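Local atomic coordinates of peptidase, M20/M25/M40 family (Staphylococcus aureus, PDB entry 4EWT), a protein that probably hydrolyses amide bonds of N-acyl amino acids or related substrates, as a two-manganese amidohydrolase of the M20/M25/M40 peptidase family. Residues Q3-T8 with V380-L385; K47-E52 with V62-G67; I75-D80 with A110-L115; T349-E354 with E370-I375. One frame throughout, in Å; residues are numbered along the deposited sequence.

Contact 1: Q3-T8 with V380-L385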
loop_
_atom_site.group_PDB
_atom_site.type_symbol
_atom_site.label_atom_id
_atom_site.label_comp_id
_atom_site.label_asym_id
_atom_site.label_seq_id
_atom_site.Cartn_x
_atom_site.Cartn_y
_atom_site.Cartn_z
ATOM N N GLN A 3 35.057 -27.579 -45.191
ATOM C CA GLN A 3 36.070 -26.765 -45.775
ATOM C C GLN A 3 35.551 -25.984 -46.957
ATOM O O GLN A 3 35.725 -24.806 -47.034
ATOM C CB GLN A 3 37.110 -27.737 -46.245
ATOM C CG GLN A 3 37.033 -29.077 -45.497
ATOM C CD GLN A 3 36.070 -30.104 -46.096
ATOM O OE1 GLN A 3 35.790 -31.125 -45.470
ATOM N NE2 GLN A 3 35.569 -29.844 -47.305
ATOM N N GLN A 4 34.907 -26.680 -47.872
ATOM C CA GLN A 4 34.278 -26.111 -49.071
ATOM C C GLN A 4 33.178 -25.116 -48.705
ATOM O O GLN A 4 33.065 -24.050 -49.314
ATOM C CB GLN A 4 33.711 -27.214 -49.972
ATOM C CG GLN A 4 33.195 -26.694 -51.323
ATOM C CD GLN A 4 32.339 -27.695 -52.090
ATOM O OE1 GLN A 4 32.328 -28.894 -51.793
ATOM N NE2 GLN A 4 31.620 -27.200 -53.094
ATOM N N LEU A 5 32.375 -25.481 -47.707
ATOM C CA LEU A 5 31.318 -24.623 -47.190
ATOM C C LEU A 5 31.881 -23.267 -46.767
ATOM O O LEU A 5 31.419 -22.222 -47.234
ATOM C CB LEU A 5 30.631 -25.296 -46.000
ATOM C CG LEU A 5 29.163 -25.035 -45.625
ATOM C CD1 LEU A 5 29.049 -24.864 -44.125
ATOM C CD2 LEU A 5 28.489 -23.879 -46.360
ATOM N N ILE A 6 32.891 -23.291 -45.902
ATOM C CA ILE A 6 33.445 -22.064 -45.323
ATOM C C ILE A 6 33.972 -21.107 -46.392
ATOM O O ILE A 6 33.632 -19.918 -46.385
ATOM C CB ILE A 6 34.544 -22.359 -44.252
ATOM C CG1 ILE A 6 34.028 -23.325 -43.170
ATOM C CG2 ILE A 6 35.089 -21.062 -43.641
ATOM C CD1 ILE A 6 32.760 -22.876 -42.414
ATOM N N GLU A 7 34.760 -21.612 -47.340
ATOM C CA GLU A 7 35.302 -20.725 -48.355
ATOM C C GLU A 7 34.276 -20.226 -49.346
ATOM O O GLU A 7 34.373 -19.127 -49.819
ATOM C CB GLU A 7 36.552 -21.277 -49.051
ATOM C CG GLU A 7 36.949 -22.639 -48.663
ATOM C CD GLU A 7 38.445 -22.785 -48.432
ATOM O OE1 GLU A 7 38.836 -22.912 -47.260
ATOM O OE2 GLU A 7 39.235 -22.783 -49.409
ATOM N N THR A 8 33.284 -21.028 -49.647
ATOM C CA THR A 8 32.171 -20.526 -50.460
ATOM C C THR A 8 31.449 -19.386 -49.746
ATOM O O THR A 8 31.108 -18.378 -50.365
ATOM C CB THR A 8 31.130 -21.611 -50.792
ATOM O OG1 THR A 8 31.788 -22.783 -51.274
ATOM C CG2 THR A 8 30.169 -21.114 -51.858
ATOM N N VAL A 380 25.414 -21.921 -38.851
ATOM C CA VAL A 380 24.233 -22.679 -39.260
ATOM C C VAL A 380 24.593 -23.716 -40.326
ATOM O O VAL A 380 24.200 -24.883 -40.222
ATOM C CB VAL A 380 23.070 -21.737 -39.706
ATOM C CG1 VAL A 380 21.876 -22.521 -40.205
ATOM C CG2 VAL A 380 22.642 -20.847 -38.545
ATOM N N GLY A 381 25.373 -23.309 -41.328
ATOM C CA GLY A 381 25.822 -24.246 -42.350
ATOM C C GLY A 381 26.571 -25.447 -41.793
ATOM O O GLY A 381 26.336 -26.584 -42.212
ATOM N N THR A 382 27.483 -25.188 -40.859
ATOM C CA THR A 382 28.249 -26.242 -40.194
ATOM C C THR A 382 27.320 -27.238 -39.497
ATOM O O THR A 382 27.503 -28.454 -39.593
ATOM C CB THR A 382 29.234 -25.643 -39.166
ATOM O OG1 THR A 382 30.177 -24.801 -39.846
ATOM C CG2 THR A 382 29.977 -26.743 -38.407
ATOM N N VAL A 383 26.319 -26.717 -38.796
ATOM C CA VAL A 383 25.338 -27.577 -38.148
ATOM C C VAL A 383 24.606 -28.400 -39.202
ATOM O O VAL A 383 24.486 -29.613 -39.068
ATOM C CB VAL A 383 24.365 -26.777 -37.270
ATOM C CG1 VAL A 383 23.282 -27.684 -36.703
ATOM C CG2 VAL A 383 25.129 -26.095 -36.146
ATOM N N VAL A 384 24.157 -27.746 -40.270
ATOM C CA VAL A 384 23.440 -28.439 -41.336
ATOM C C VAL A 384 24.243 -29.595 -41.936
ATOM O O VAL A 384 23.695 -30.674 -42.180
ATOM C CB VAL A 384 22.999 -27.468 -42.450
ATOM C CG1 VAL A 384 22.403 -28.231 -43.628
ATOM C CG2 VAL A 384 22.004 -26.452 -41.900
ATOM N N LEU A 385 25.537 -29.375 -42.164
ATOM C CA LEU A 385 26.369 -30.391 -42.807
ATOM C C LEU A 385 26.687 -31.565 -41.882
ATOM O O LEU A 385 26.677 -32.712 -42.327
ATOM C CB LEU A 385 27.649 -29.793 -43.400
ATOM C CG LEU A 385 27.561 -28.866 -44.622
ATOM C CD1 LEU A 385 28.965 -28.595 -45.116
ATOM C CD2 LEU A 385 26.711 -29.437 -45.757
#
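Gln-4 O, the carbonyl oxygen just ahead of the Leu-5 that meets Gly-381, Thr-382 and Leu-385, is gripped by two groups of Thr-8. The hydroxyl Thr-8 OG1 lies 2.7 Å from Gln-4 O, with the donor tilted 35° from the carbonyl plane. The amide Thr-8 N is the second donor, at 3.0 Å from the same Gln-4 O, and it arrives from the opposite face of that plane. This double hold closes a helical turn beside the contact and ties the Thr-8 side chain back to its own helix.

No hydrogen bond crosses between the two segments. Leu-5 carries most of the meeting. Its CG is anti to the backbone N (chi1 -152°), which sends one branch onto the backbone of the facing helix. Leu-5 CD1 rests 3.5 Å from Gly-381 C and 3.6 Å from Thr-382 N. The glycine has no side chain in the way, and the methyl lies against bare main chain. Here the N-terminal helix 2-11 packs on the C-terminal helix 372-386, so the two ends of the chain are brought together. The axes of segments 3-8 and 380-385 run nearly antiparallel, at 156°, 10.2 Å apart at closest.

Leu-385 meets Leu-5 one turn further along. Its CD1 lies 3.6 Å from Leu-5 CG, and the two side chains cross at a slant. Ile-6 contributes at the margin, with its CD1 4.1 Å from Thr-382 OG1. That hydroxyl is hydrogen-bonded within its own helix to Glu-378 O. Leu-314 and Leu-319 also touch the Thr-382 side chain.

Contact 2: K47-E52 with V62-G67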
loop_
_atom_site.group_PDB
_atom_site.type_symbol
_atom_site.label_atom_id
_atom_site.label_comp_id
_atom_site.label_asym_id
_atom_site.label_seq_id
_atom_site.Cartn_x
_atom_site.Cartn_y
_atom_site.Cartn_z
ATOM N N LYS A 47 17.540 -20.862 -58.886
ATOM C CA LYS A 47 18.248 -21.711 -57.929
ATOM C C LYS A 47 17.505 -23.019 -57.688
ATOM O O LYS A 47 16.281 -23.072 -57.799
ATOM C CB LYS A 47 18.542 -20.931 -56.645
ATOM C CG LYS A 47 19.555 -19.835 -56.944
ATOM C CD LYS A 47 19.762 -18.828 -55.846
ATOM C CE LYS A 47 20.346 -17.582 -56.499
ATOM N NZ LYS A 47 20.511 -16.451 -55.577
ATOM N N ASP A 48 18.257 -24.078 -57.399
ATOM C CA ASP A 48 17.708 -25.438 -57.361
ATOM C C ASP A 48 17.105 -25.773 -56.002
ATOM O O ASP A 48 17.658 -26.561 -55.239
ATOM C CB ASP A 48 18.781 -26.463 -57.766
ATOM C CG ASP A 48 18.243 -27.893 -57.865
ATOM O OD1 ASP A 48 17.029 -28.099 -58.108
ATOM O OD2 ASP A 48 19.062 -28.820 -57.702
ATOM N N VAL A 49 15.966 -25.150 -55.712
ATOM C CA VAL A 49 15.202 -25.401 -54.487
ATOM C C VAL A 49 13.706 -25.445 -54.815
ATOM O O VAL A 49 13.294 -24.973 -55.873
ATOM C CB VAL A 49 15.460 -24.304 -53.416
ATOM C CG1 VAL A 49 16.934 -24.263 -53.008
ATOM C CG2 VAL A 49 14.991 -22.929 -53.902
ATOM N N GLU A 50 12.901 -26.005 -53.930
ATOM C CA GLU A 50 11.467 -25.843 -54.046
ATOM C C GLU A 50 10.977 -24.710 -53.185
ATOM O O GLU A 50 11.159 -24.716 -52.017
ATOM C CB GLU A 50 10.681 -27.099 -53.724
ATOM C CG GLU A 50 11.385 -28.421 -53.817
ATOM C CD GLU A 50 10.615 -29.516 -53.084
ATOM O OE1 GLU A 50 9.460 -29.284 -52.692
ATOM O OE2 GLU A 50 11.170 -30.599 -52.876
ATOM N N VAL A 51 10.358 -23.719 -53.765
ATOM C CA VAL A 51 9.812 -22.707 -52.919
ATOM C C VAL A 51 8.304 -22.678 -52.870
ATOM O O VAL A 51 7.604 -22.483 -53.839
ATOM C CB VAL A 51 10.404 -21.334 -53.086
ATOM C CG1 VAL A 51 11.270 -21.238 -54.230
ATOM C CG2 VAL A 51 9.386 -20.318 -53.064
ATOM N N GLU A 52 7.828 -22.895 -51.672
ATOM C CA GLU A 52 6.397 -22.836 -51.389
ATOM C C GLU A 52 6.069 -21.464 -50.818
ATOM O O GLU A 52 6.672 -21.025 -49.836
ATOM C CB GLU A 52 5.961 -23.955 -50.441
ATOM C CG GLU A 52 6.129 -25.355 -51.022
ATOM C CD GLU A 52 5.368 -26.412 -50.237
ATOM O OE1 GLU A 52 5.983 -27.054 -49.353
ATOM O OE2 GLU A 52 4.156 -26.596 -50.499
ATOM N N VAL A 62 11.237 -22.764 -48.195
ATOM C CA VAL A 62 12.091 -23.244 -49.287
ATOM C C VAL A 62 12.767 -24.566 -48.916
ATOM O O VAL A 62 13.475 -24.662 -47.907
ATOM C CB VAL A 62 13.059 -22.151 -49.874
ATOM C CG1 VAL A 62 12.665 -20.765 -49.406
ATOM C CG2 VAL A 62 14.519 -22.431 -49.560
ATOM N N THR A 63 12.489 -25.590 -49.719
ATOM C CA THR A 63 12.991 -26.940 -49.481
ATOM C C THR A 63 14.234 -27.228 -50.331
ATOM O O THR A 63 14.238 -27.023 -51.546
ATOM C CB THR A 63 11.891 -28.006 -49.729
ATOM O OG1 THR A 63 10.784 -27.764 -48.851
ATOM C CG2 THR A 63 12.409 -29.413 -49.460
ATOM N N ILE A 64 15.289 -27.674 -49.657
ATOM C CA ILE A 64 16.517 -28.100 -50.308
ATOM C C ILE A 64 16.633 -29.606 -50.084
ATOM O O ILE A 64 17.129 -30.055 -49.042
ATOM C CB ILE A 64 17.763 -27.389 -49.722
ATOM C CG1 ILE A 64 17.533 -25.878 -49.581
ATOM C CG2 ILE A 64 18.998 -27.685 -50.575
ATOM C CD1 ILE A 64 18.588 -25.169 -48.744
ATOM N N ASP A 65 16.152 -30.381 -51.054
ATOM C CA ASP A 65 16.194 -31.837 -50.966
ATOM C C ASP A 65 17.473 -32.334 -51.621
ATOM O O ASP A 65 17.741 -32.031 -52.786
ATOM C CB ASP A 65 14.960 -32.456 -51.638
ATOM C CG ASP A 65 14.795 -33.955 -51.339
ATOM O OD1 ASP A 65 15.751 -34.605 -50.853
ATOM O OD2 ASP A 65 13.697 -34.493 -51.603
ATOM N N SER A 66 18.264 -33.095 -50.869
ATOM C CA SER A 66 19.521 -33.640 -51.379
ATOM C C SER A 66 19.285 -34.702 -52.460
ATOM O O SER A 66 20.193 -35.033 -53.220
ATOM C CB SER A 66 20.336 -34.242 -50.238
ATOM O OG SER A 66 19.775 -35.475 -49.829
ATOM N N GLY A 67 18.062 -35.228 -52.508
ATOM C CA GLY A 67 17.698 -36.303 -53.427
ATOM C C GLY A 67 17.793 -37.660 -52.754
ATOM O O GLY A 67 17.346 -38.668 -53.306
HETATM O O HOH W 1 8.966 -26.208 -49.805
#
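Val-49 comes first, just ahead of strand 50-52, and meets both Thr-63 and Ile-64. Its CA lies 3.5 Å from Thr-63 O. Its CG1 sits 3.8 Å from Ile-64 CG1, and the two side chains run alongside each other in the same direction. CG1 reaches there because it is anti to the carbonyl carbon (chi1 -61°). Tyr-44 and Ala-120 also touch Val-49.

Glu-50 makes the polar link. Its N donates to Thr-63 O at 2.9 Å. In return Thr-63 N donates to Glu-50 O at 2.8 Å. Glu-50 and Thr-63 are therefore a hydrogen-bonded antiparallel pair. Val-62 CA also makes a CA-H...O contact to Glu-50 O, at 3.2 Å. The Glu-50 side chain runs extended alongside Thr-63, and its OE2 comes to 3.8 Å from Thr-63 CG2.

Val-51 faces the other side of the sheet and pairs with Val-62 as a non-hydrogen-bonded pair. The two CB atoms, Val-51 CB and Val-62 CB, are 4.2 Å apart. Tyr-44 touches both valines.

Glu-52 closes the segment through a water. The water donates to Glu-52 OE1 and lies 2.6 Å from Thr-63 OG1. It thus ties two polar side chains on the face that also carries Glu-50. Beyond the paired residues, Asp-65 OD1 accepts from Gly-67 N in an Asx turn, met from above the carboxylate plane. Together strands 50-52 and 60-65 form a beta hairpin, with 50-52 at the edge of the mixed sheet within this chain.

Contact 3: I75-D80 with A110-L115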
loop_
_atom_site.group_PDB
_atom_site.type_symbol
_atom_site.label_atom_id
_atom_site.label_comp_id
_atom_site.label_asym_id
_atom_site.label_seq_id
_atom_site.Cartn_x
_atom_site.Cartn_y
_atom_site.Cartn_z
ATOM N N ILE A 75 15.749 -24.539 -40.680
ATOM C CA ILE A 75 16.516 -23.380 -40.232
ATOM C C ILE A 75 15.681 -22.121 -40.472
ATOM O O ILE A 75 15.070 -21.965 -41.522
ATOM C CB ILE A 75 17.919 -23.319 -40.894
ATOM C CG1 ILE A 75 17.815 -23.333 -42.420
ATOM C CG2 ILE A 75 18.770 -24.510 -40.416
ATOM C CD1 ILE A 75 19.148 -23.202 -43.126
ATOM N N ARG A 76 15.629 -21.244 -39.479
ATOM C CA ARG A 76 14.619 -20.192 -39.461
ATOM C C ARG A 76 15.220 -18.781 -39.469
ATOM O O ARG A 76 16.157 -18.494 -38.728
ATOM C CB ARG A 76 13.697 -20.406 -38.253
ATOM C CG ARG A 76 12.573 -19.410 -38.102
ATOM C CD ARG A 76 13.005 -18.185 -37.311
ATOM N NE ARG A 76 11.839 -17.565 -36.703
ATOM C CZ ARG A 76 11.867 -16.731 -35.667
ATOM N NH1 ARG A 76 13.021 -16.369 -35.099
ATOM N NH2 ARG A 76 10.723 -16.268 -35.202
ATOM N N ALA A 77 14.676 -17.926 -40.337
ATOM C CA ALA A 77 14.987 -16.492 -40.352
ATOM C C ALA A 77 13.701 -15.690 -40.481
ATOM O O ALA A 77 12.886 -15.961 -41.357
ATOM C CB ALA A 77 15.933 -16.148 -41.510
ATOM N N ASP A 78 13.525 -14.699 -39.612
ATOM C CA ASP A 78 12.361 -13.804 -39.683
ATOM C C ASP A 78 12.678 -12.538 -40.482
ATOM O O ASP A 78 13.855 -12.182 -40.645
ATOM C CB ASP A 78 11.788 -13.480 -38.287
ATOM C CG ASP A 78 12.868 -13.249 -37.230
ATOM O OD1 ASP A 78 14.079 -13.213 -37.551
ATOM O OD2 ASP A 78 12.494 -13.096 -36.054
ATOM N N PHE A 79 11.641 -11.888 -41.012
ATOM C CA PHE A 79 11.861 -10.743 -41.904
ATOM C C PHE A 79 10.979 -9.501 -41.728
ATOM O O PHE A 79 11.081 -8.561 -42.527
ATOM C CB PHE A 79 11.899 -11.176 -43.377
ATOM C CG PHE A 79 10.611 -11.761 -43.900
ATOM C CD1 PHE A 79 9.611 -10.937 -44.420
ATOM C CD2 PHE A 79 10.426 -13.142 -43.944
ATOM C CE1 PHE A 79 8.437 -11.480 -44.946
ATOM C CE2 PHE A 79 9.255 -13.696 -44.473
ATOM C CZ PHE A 79 8.258 -12.863 -44.974
ATOM N N ASP A 80 10.139 -9.485 -40.695
ATOM C CA ASP A 80 9.317 -8.304 -40.409
ATOM C C ASP A 80 10.120 -7.230 -39.682
ATOM O O ASP A 80 11.079 -7.534 -38.959
ATOM C CB ASP A 80 8.045 -8.662 -39.614
ATOM C CG ASP A 80 8.344 -9.333 -38.272
ATOM O OD1 ASP A 80 9.359 -10.060 -38.143
ATOM O OD2 ASP A 80 7.531 -9.154 -37.339
ATOM N N ALA A 110 19.298 -11.859 -44.789
ATOM C CA ALA A 110 20.465 -11.742 -45.659
ATOM C C ALA A 110 21.358 -12.982 -45.623
ATOM O O ALA A 110 21.658 -13.577 -46.678
ATOM C CB ALA A 110 21.270 -10.480 -45.319
ATOM N N TYR A 111 21.777 -13.376 -44.422
ATOM C CA TYR A 111 22.709 -14.492 -44.293
ATOM C C TYR A 111 22.032 -15.807 -44.694
ATOM O O TYR A 111 22.668 -16.661 -45.304
ATOM C CB TYR A 111 23.317 -14.581 -42.884
ATOM C CG TYR A 111 22.569 -15.506 -41.945
ATOM C CD1 TYR A 111 22.757 -16.893 -41.995
ATOM C CD2 TYR A 111 21.674 -15.001 -41.011
ATOM C CE1 TYR A 111 22.054 -17.750 -41.146
ATOM C CE2 TYR A 111 20.975 -15.851 -40.149
ATOM C CZ TYR A 111 21.175 -17.223 -40.225
ATOM O OH TYR A 111 20.482 -18.066 -39.380
ATOM N N MET A 112 20.751 -15.953 -44.343
ATOM C CA MET A 112 19.988 -17.156 -44.656
ATOM C C MET A 112 19.792 -17.345 -46.162
ATOM O O MET A 112 19.877 -18.466 -46.667
ATOM C CB MET A 112 18.629 -17.140 -43.948
ATOM C CG MET A 112 17.842 -18.437 -44.128
ATOM S SD MET A 112 18.669 -19.874 -43.384
ATOM C CE MET A 112 18.243 -19.591 -41.647
ATOM N N LEU A 113 19.520 -16.255 -46.880
ATOM C CA LEU A 113 19.367 -16.350 -48.333
ATOM C C LEU A 113 20.654 -16.855 -48.982
ATOM O O LEU A 113 20.616 -17.747 -49.834
ATOM C CB LEU A 113 18.939 -15.008 -48.953
ATOM C CG LEU A 113 17.531 -14.462 -48.695
ATOM C CD1 LEU A 113 17.458 -13.049 -49.226
ATOM C CD2 LEU A 113 16.422 -15.323 -49.314
ATOM N N VAL A 114 21.788 -16.307 -48.558
ATOM C CA VAL A 114 23.085 -16.689 -49.117
ATOM C C VAL A 114 23.530 -18.087 -48.651
ATOM O O VAL A 114 24.148 -18.836 -49.412
ATOM C CB VAL A 114 24.167 -15.604 -48.834
ATOM C CG1 VAL A 114 25.533 -16.031 -49.366
ATOM C CG2 VAL A 114 23.754 -14.275 -49.450
ATOM N N LEU A 115 23.201 -18.447 -47.417
ATOM C CA LEU A 115 23.478 -19.794 -46.942
ATOM C C LEU A 115 22.643 -20.828 -47.696
ATOM O O LEU A 115 23.141 -21.899 -48.032
ATOM C CB LEU A 115 23.226 -19.908 -45.444
ATOM C CG LEU A 115 23.298 -21.325 -44.847
ATOM C CD1 LEU A 115 24.679 -21.938 -45.004
ATOM C CD2 LEU A 115 22.897 -21.289 -43.381
HETATM O O HOH W 2 18.254 -16.736 -38.183
#
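Met-112 makes most of the apolar contact, and Ile-75 and Ala-77 of strand 72-78 receive it. Ile-75 CD1 is 3.4 Å from Met-112 SD, a close approach of methyl to sulfur. The methionine has CG anti to its backbone N (chi1 -174°) and then bends twice. The bends bring the thioether down onto the strand and carry CE across it, to 3.8 Å from Arg-76 O. Nearer the helix backbone, Met-112 CB lies 3.8 Å from Ala-77 CB. Leu-115 adds a looser touch, its CD2 4.2 Å from Ile-75 CD1.

The polar link is made by one water. It donates to Arg-76 O at 2.8 Å and accepts from Tyr-111 OH at 2.9 Å. It therefore joins a strand carbonyl to a helix hydroxyl, with no direct hydrogen bond between the segments.

Charges gather on the other side of the strand. Arg-76 NH1 and Asp-78 OD2 are 3.4 Å apart, but the carboxylate lies over the rim of one guanidinium face, so only their charges meet. Arg-76 NH2 has salt bridges to Asp-334 and Glu-333, and the Arg-76 side chain is about 6 Å from a bound manganese.

Strand 72-78 lies inside the mixed sheet, next to strands 129-135 and 159-166. Helix 105-120 covers it, with Met-112 also on Val-132, and Val-380 of helix 372-386 packs beside Ile-75 and Leu-115.

Contact 4: T349-E354 with E370-I375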
loop_
_atom_site.group_PDB
_atom_site.type_symbol
_atom_site.label_atom_id
_atom_site.label_comp_id
_atom_site.label_asym_id
_atom_site.label_seq_id
_atom_site.Cartn_x
_atom_site.Cartn_y
_atom_site.Cartn_z
ATOM N N THR A 349 24.278 -14.831 -32.311
ATOM C CA THR A 349 25.524 -14.361 -32.904
ATOM C C THR A 349 25.867 -12.963 -32.368
ATOM O O THR A 349 25.103 -12.009 -32.556
ATOM C CB THR A 349 25.452 -14.285 -34.454
ATOM O OG1 THR A 349 25.083 -15.557 -35.000
ATOM C CG2 THR A 349 26.813 -13.861 -35.027
ATOM N N GLY A 350 27.023 -12.842 -31.720
ATOM C CA GLY A 350 27.480 -11.545 -31.236
ATOM C C GLY A 350 27.490 -10.538 -32.373
ATOM O O GLY A 350 28.024 -10.812 -33.455
ATOM N N ALA A 351 26.892 -9.377 -32.134
ATOM C CA ALA A 351 26.749 -8.363 -33.175
ATOM C C ALA A 351 27.008 -6.932 -32.684
ATOM O O ALA A 351 26.645 -5.972 -33.365
ATOM C CB ALA A 351 25.368 -8.468 -33.806
ATOM N N ALA A 352 27.633 -6.793 -31.516
ATOM C CA ALA A 352 27.967 -5.473 -30.966
ATOM C C ALA A 352 28.978 -4.735 -31.850
ATOM O O ALA A 352 30.012 -5.293 -32.218
ATOM C CB ALA A 352 28.491 -5.592 -29.538
ATOM N N VAL A 353 28.657 -3.488 -32.190
ATOM C CA VAL A 353 29.516 -2.656 -33.037
ATOM C C VAL A 353 30.892 -2.443 -32.400
ATOM O O VAL A 353 31.009 -2.377 -31.175
ATOM C CB VAL A 353 28.850 -1.291 -33.378
ATOM C CG1 VAL A 353 27.691 -1.483 -34.353
ATOM C CG2 VAL A 353 28.374 -0.572 -32.113
ATOM N N GLU A 354 31.925 -2.356 -33.236
ATOM C CA GLU A 354 33.310 -2.243 -32.763
ATOM C C GLU A 354 33.573 -0.893 -32.106
ATOM O O GLU A 354 34.042 -0.831 -30.968
ATOM C CB GLU A 354 34.317 -2.475 -33.904
ATOM C CG GLU A 354 33.861 -3.422 -35.016
ATOM C CD GLU A 354 33.722 -4.881 -34.583
ATOM O OE1 GLU A 354 33.513 -5.735 -35.472
ATOM O OE2 GLU A 354 33.815 -5.181 -33.372
ATOM N N GLU A 370 28.485 -5.920 -39.002
ATOM C CA GLU A 370 28.021 -6.659 -40.175
ATOM C C GLU A 370 28.763 -7.973 -40.398
ATOM O O GLU A 370 28.409 -8.745 -41.301
ATOM C CB GLU A 370 28.058 -5.779 -41.431
ATOM C CG GLU A 370 26.863 -4.832 -41.531
ATOM C CD GLU A 370 26.867 -3.983 -42.790
ATOM O OE1 GLU A 370 27.903 -3.357 -43.092
ATOM O OE2 GLU A 370 25.823 -3.934 -43.474
ATOM N N LYS A 371 29.773 -8.238 -39.572
ATOM C CA LYS A 371 30.473 -9.514 -39.649
ATOM C C LYS A 371 29.771 -10.613 -38.851
ATOM O O LYS A 371 30.248 -11.748 -38.796
ATOM C CB LYS A 371 31.951 -9.377 -39.272
ATOM C CG LYS A 371 32.228 -9.060 -37.825
ATOM C CD LYS A 371 33.679 -8.613 -37.653
ATOM C CE LYS A 371 33.926 -7.242 -38.267
ATOM N NZ LYS A 371 35.387 -6.943 -38.389
ATOM N N SER A 372 28.635 -10.263 -38.241
ATOM C CA SER A 372 27.719 -11.252 -37.681
ATOM C C SER A 372 27.049 -12.056 -38.793
ATOM O O SER A 372 26.609 -13.183 -38.560
ATOM C CB SER A 372 26.647 -10.575 -36.827
ATOM O OG SER A 372 25.879 -9.655 -37.591
ATOM N N LEU A 373 26.970 -11.475 -39.996
ATOM C CA LEU A 373 26.335 -12.138 -41.146
ATOM C C LEU A 373 27.052 -13.432 -41.515
ATOM O O LEU A 373 26.441 -14.501 -41.574
ATOM C CB LEU A 373 26.272 -11.210 -42.369
ATOM C CG LEU A 373 25.290 -10.033 -42.369
ATOM C CD1 LEU A 373 25.643 -9.042 -43.456
ATOM C CD2 LEU A 373 23.856 -10.494 -42.546
ATOM N N LEU A 374 28.355 -13.322 -41.752
ATOM C CA LEU A 374 29.176 -14.460 -42.159
ATOM C C LEU A 374 29.237 -15.525 -41.060
ATOM O O LEU A 374 29.108 -16.723 -41.340
ATOM C CB LEU A 374 30.580 -13.983 -42.567
ATOM C CG LEU A 374 31.645 -15.004 -42.983
ATOM C CD1 LEU A 374 31.170 -15.890 -44.132
ATOM C CD2 LEU A 374 32.952 -14.302 -43.336
ATOM N N ILE A 375 29.417 -15.076 -39.819
ATOM C CA ILE A 375 29.480 -15.969 -38.661
ATOM C C ILE A 375 28.197 -16.787 -38.502
ATOM O O ILE A 375 28.253 -17.971 -38.179
ATOM C CB ILE A 375 29.793 -15.192 -37.357
ATOM C CG1 ILE A 375 31.215 -14.624 -37.403
ATOM C CG2 ILE A 375 29.622 -16.084 -36.122
ATOM C CD1 ILE A 375 31.529 -13.651 -36.252
#
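Thr-349 is the centre of the tight part, where its CG2 methyl meets both Ser-372 and Ile-375. Thr-349 CG2 lies 3.6 Å from Ser-372 O and 3.7 Å from Ile-375 CG2. With chi1 at -56°, OG1 sits beside the backbone N and the CG2 methyl is left anti to that N, against the helix. Thr-349 OG1 is hydrogen-bonded to Ser-376 OG. Ser-372 CB covers the next part of the segment, 3.7 Å from Gly-350 O and 3.9 Å from Ala-351 CB. Its hydroxyl bonds to Ser-369 O.

The outer side is much looser. Glu-354 and Lys-371 are exposed, and their side chains cross there. Glu-354 OE1 sits 3.2 Å from Lys-371 CE, nearer to this carbon than to the charged end. The salt bridge from OE1 of Glu-354 to NZ of Lys-371 is long, at 3.7 Å.

The start of helix 372-386 thus lies over the end of strand 344-350, whose neighbours in the mixed sheet are strands 159-166 and 173-176. Val-165 touches both Ala-351 and Ser-372, and Leu-373 packs on helices 13-25 and 105-120.

How the contacts relate
Helix 372-386 serves both contact 1 and contact 4, near its two ends; their centres are about 17 Å apart. Contact 3 touches both. Gly-381 CA lies 3.7 Å from Leu-115 CD1, and Tyr-111 CB lies 3.4 Å from Leu-373 O. Helices 105-120 and 372-386 thus pack together. Contacts 2, 3 and 4 reach the same mixed sheet, with contact 2 at its edge and about 28 Å from contact 4 between centres. Contact 3 leads to the two-manganese site: Asp-80 O weakly accepts from the ligand His-105, and Asp-80 OD2 accepts from the backbone N of the ligand Glu-139. In contact 4, the Ala-351 side chain is about 12 Å from a manganese.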